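Local coordinates for periplasmic protein-probably involved in high-affinity Fe2+ transport (Escherichia coli F11, PDB 5I0Y) that probably takes part in high-affinity iron uptake as a periplasmic protein that depends on a copper site, at residues I27-P31 against R32-L36; N57-G60 against A61-I65. The protein carries 1 engineered substitution. One frame throughout, in Å; residues are numbered along the deposited sequence.

Contact 1: residues I27-P31 against R32-L36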
# COMPACT_ATOMS: atom_id res chain seq x y z
N ILE B 27 5.41 18.66 -5.60
CA ILE B 27 4.21 18.15 -6.25
C ILE B 27 2.96 18.66 -5.54
O ILE B 27 3.01 19.21 -4.44
CB ILE B 27 4.23 16.60 -6.28
CG1 ILE B 27 4.30 15.98 -4.86
CG2 ILE B 27 5.40 16.13 -7.14
CD1 ILE B 27 2.98 15.89 -4.13
N ASP B 28 1.82 18.44 -6.21
CA ASP B 28 0.51 18.62 -5.60
C ASP B 28 -0.08 17.26 -5.29
O ASP B 28 0.04 16.33 -6.08
CB ASP B 28 -0.45 19.30 -6.58
CG ASP B 28 -0.06 20.72 -6.96
OD1 ASP B 28 0.79 21.36 -6.30
OD2 ASP B 28 -0.67 21.19 -7.94
N MET B 29 -0.77 17.18 -4.16
CA MET B 29 -1.42 15.96 -3.75
C MET B 29 -2.85 16.20 -3.30
O MET B 29 -3.22 17.33 -2.93
CB MET B 29 -0.62 15.33 -2.60
CG MET B 29 -0.88 16.01 -1.27
SD MET B 29 -0.18 15.06 0.08
CE MET B 29 -0.87 15.91 1.49
N GLU B 30 -3.63 15.13 -3.31
CA GLU B 30 -4.98 15.15 -2.74
C GLU B 30 -4.88 14.76 -1.26
O GLU B 30 -4.13 13.85 -0.92
CB GLU B 30 -5.88 14.15 -3.48
CG GLU B 30 -7.35 14.19 -3.03
CD GLU B 30 -8.19 13.02 -3.50
OE1 GLU B 30 -7.80 12.30 -4.43
OE2 GLU B 30 -9.29 12.82 -2.92
N PRO B 31 -5.63 15.44 -0.37
CA PRO B 31 -6.49 16.60 -0.65
C PRO B 31 -5.68 17.88 -0.70
O PRO B 31 -4.64 17.99 -0.06
CB PRO B 31 -7.44 16.63 0.56
CG PRO B 31 -7.28 15.30 1.22
CD PRO B 31 -5.84 14.95 0.99
N ARG B 32 -6.20 18.85 -1.46
CA ARG B 32 -5.62 20.18 -1.56
C ARG B 32 -5.64 20.87 -0.20
O ARG B 32 -6.61 20.75 0.55
CB ARG B 32 -6.36 21.01 -2.61
CG ARG B 32 -7.88 20.97 -2.48
CD ARG B 32 -8.54 20.67 -3.82
NE ARG B 32 -8.29 21.71 -4.82
CZ ARG B 32 -8.31 21.50 -6.13
NH1 ARG B 32 -8.56 20.29 -6.62
NH2 ARG B 32 -8.08 22.51 -6.96
N GLY B 33 -4.55 21.56 0.11
CA GLY B 33 -4.42 22.27 1.38
C GLY B 33 -3.81 21.47 2.51
O GLY B 33 -3.74 21.95 3.64
N MET B 34 -3.38 20.24 2.22
CA MET B 34 -2.75 19.37 3.22
C MET B 34 -1.27 19.20 2.88
O MET B 34 -0.90 19.14 1.71
CB MET B 34 -3.45 18.01 3.27
CG MET B 34 -2.93 17.06 4.35
SD MET B 34 -3.76 15.45 4.35
CE MET B 34 -5.40 15.89 4.92
N GLY B 35 -0.42 19.12 3.91
CA GLY B 35 1.03 19.02 3.71
C GLY B 35 1.62 20.34 3.26
O GLY B 35 0.90 21.33 3.14
N LEU B 36 2.93 20.37 3.01
CA LEU B 36 3.57 21.61 2.57
C LEU B 36 3.22 21.92 1.11
O LEU B 36 3.44 21.10 0.23
CB LEU B 36 5.09 21.51 2.75
CG LEU B 36 5.94 22.76 2.52
CD1 LEU B 36 5.69 23.86 3.55
CD2 LEU B 36 7.41 22.38 2.52
O HOH W 1 -2.30 19.41 -0.74

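Contact 2: residues N57-G60 against A61-I65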
# COMPACT_ATOMS: atom_id res chain seq x y z
N ASN B 57 8.51 -12.22 3.65
CA ASN B 57 7.26 -11.65 4.15
C ASN B 57 6.12 -11.64 3.16
O ASN B 57 5.12 -10.97 3.39
CB ASN B 57 7.50 -10.24 4.68
CG ASN B 57 8.49 -10.22 5.83
OD1 ASN B 57 9.53 -9.58 5.75
ND2 ASN B 57 8.19 -10.94 6.90
N GLY B 58 6.27 -12.38 2.06
CA GLY B 58 5.21 -12.60 1.08
C GLY B 58 5.23 -11.70 -0.13
O GLY B 58 4.30 -11.73 -0.90
N PHE B 59 6.30 -10.93 -0.30
CA PHE B 59 6.41 -10.03 -1.46
C PHE B 59 7.39 -10.55 -2.50
O PHE B 59 8.48 -11.00 -2.16
CB PHE B 59 6.78 -8.61 -1.01
CG PHE B 59 5.80 -8.02 -0.05
CD1 PHE B 59 4.60 -7.46 -0.49
CD2 PHE B 59 6.05 -8.09 1.32
CE1 PHE B 59 3.67 -6.97 0.42
CE2 PHE B 59 5.13 -7.58 2.22
CZ PHE B 59 3.95 -7.02 1.77
N GLY B 60 7.01 -10.50 -3.76
CA GLY B 60 7.90 -10.95 -4.85
C GLY B 60 8.87 -9.86 -5.24
O GLY B 60 8.64 -8.67 -4.97
N ALA B 61 9.99 -10.25 -5.86
CA ALA B 61 11.00 -9.29 -6.27
C ALA B 61 10.39 -8.14 -7.07
O ALA B 61 9.58 -8.35 -7.97
CB ALA B 61 12.10 -9.98 -7.07
N GLY B 62 10.75 -6.92 -6.69
CA GLY B 62 10.26 -5.74 -7.40
C GLY B 62 8.95 -5.16 -6.89
O GLY B 62 8.58 -4.04 -7.25
N GLU B 63 8.24 -5.90 -6.05
CA GLU B 63 6.96 -5.43 -5.55
C GLU B 63 7.11 -4.35 -4.49
O GLU B 63 7.97 -4.43 -3.63
CB GLU B 63 6.13 -6.61 -5.05
CG GLU B 63 5.65 -7.50 -6.19
CD GLU B 63 5.10 -8.84 -5.76
OE1 GLU B 63 4.96 -9.71 -6.66
OE2 GLU B 63 4.79 -9.01 -4.54
N TRP B 64 6.26 -3.34 -4.57
CA TRP B 64 6.24 -2.30 -3.57
C TRP B 64 5.95 -2.86 -2.20
O TRP B 64 5.19 -3.83 -2.05
CB TRP B 64 5.17 -1.28 -3.93
CG TRP B 64 5.20 -0.04 -3.09
CD1 TRP B 64 6.30 0.76 -2.84
CD2 TRP B 64 4.11 0.55 -2.36
NE1 TRP B 64 5.97 1.81 -2.04
CE2 TRP B 64 4.66 1.75 -1.71
CE3 TRP B 64 2.76 0.26 -2.19
CZ2 TRP B 64 3.87 2.60 -0.94
CZ3 TRP B 64 1.98 1.13 -1.40
CH2 TRP B 64 2.53 2.25 -0.78
N ILE B 65 6.57 -2.30 -1.17
CA ILE B 65 6.23 -2.73 0.19
C ILE B 65 5.24 -1.71 0.75
O ILE B 65 5.61 -0.57 0.99
CB ILE B 65 7.48 -2.80 1.08
CG1 ILE B 65 8.57 -3.72 0.47
CG2 ILE B 65 7.08 -3.26 2.48
CD1 ILE B 65 8.19 -5.18 0.30
O HOH W 2 3.53 -11.33 -3.58

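Contact 1: residues I27-P31 against R32-L36
M29 and M34 meet across a tight reversal of the chain. The apolar contacts are made by flexible thioether chains: M29 CE lies 3.7 Å from M34 CG, and the same methyl comes within 3.2 Å of M34 O. M29 gets there because its CG sits between the backbone N and the carbonyl carbon (chi1 78°), after which the chain runs out extended. M34 also lies against the ring of P31, its SD and CE reaching the CD edge, with SD 4.0 Å from P31 CD. M29 rests on M90, a copper ligand, and its side chain is about 6 Å from a copper ion.

The backbone contacts belong to a type II beta turn from P31 to M34. Its closing hydrogen bond, from M34 N to P31 O, is weak at 3.4 Å and 142°. A water sits 2.8 Å from both P31 O and M34 O, placed to donate to either, though it has more acceptors within reach than protons to give. The cis E30-P31 peptide, which proline allows readily, redirects the chain just before the turn. G33 holds the third place, where its positive phi of 90° would press a beta carbon against the preceding carbonyl oxygen.

The charge of E30 is paired across the subunit boundary, in a salt bridge to R126 of the second subunit, where P31 packs on H125.

The chemistry implies a weakly closed turn, supplemented by a water and by soft methionine contacts beside the copper ligand M90.

Contact 2: residues N57-G60 against A61-I65
E63 reaches back over the turn from G60 to E63 and takes the amide of G60 with its carboxylate. The bond from G60 N to E63 OE2 is short, 2.8 Å, and nearly straight at 160°, though the donor meets the oxygen from above the carboxylate plane. With CG anti to the carbonyl carbon (chi1 -70°) and the chain extended beyond it, the acid is long enough to span the turn. The same OE2 accepts a hydrogen bond from a water, 2.8 Å away, whose other hydrogen goes to G58 O. One carboxylate oxygen therefore satisfies a backbone donor directly and a backbone acceptor through water, and these two donors probably stabilise its negative charge.

The type II turn is closed by E63 N giving its hydrogen to G60 O at 3.0 Å. G60 thus has both its amide and its carbonyl engaged by E63, one through the side chain and one through the backbone. A beta carbon on G60 would clash with E63 OE1, while the positive phi of G62 suits glycine at the third position of the turn. Elsewhere, N57 ND2 is hydrogen-bonded to R136 O, and I65 O to Y98 OH.

F59 and I65 supply the apolar side of the contact, with E63 OE2 near the edge of the F59 ring. I65 CD1 makes an off-centre CH-pi contact, 4.1 Å from the F59 ring centroid and 29° off the ring normal.

The turn lies in the loop between strands 43-51 and 69-76. F59 and I65 both pack on A51 of strand 43-51, and backbone hydrogen bonds join G62 and E63 to A51 and I65 to I49, while F59 also touches V91 of the second subunit.

Overall arrangement
Both contacts are loop turns on the same beta sandwich, and they come in series along the chain. Contact 1 lies in the loop between strands 17-24 and 43-51, contact 2 in the loop that follows strand 43-51 and leads to strand 69-76, so that strand separates them. Their centres are 28 Å apart and their nearest atoms about 13 Å, with no touch between them. Each reaches the second subunit, contact 1 by charge and backbone bonds as well as packing, contact 2 by packing. The side chains of M29 and W64 lie about 6 and 9 Å from a bound copper ion, so both loops come near a metal site as well as the second subunit.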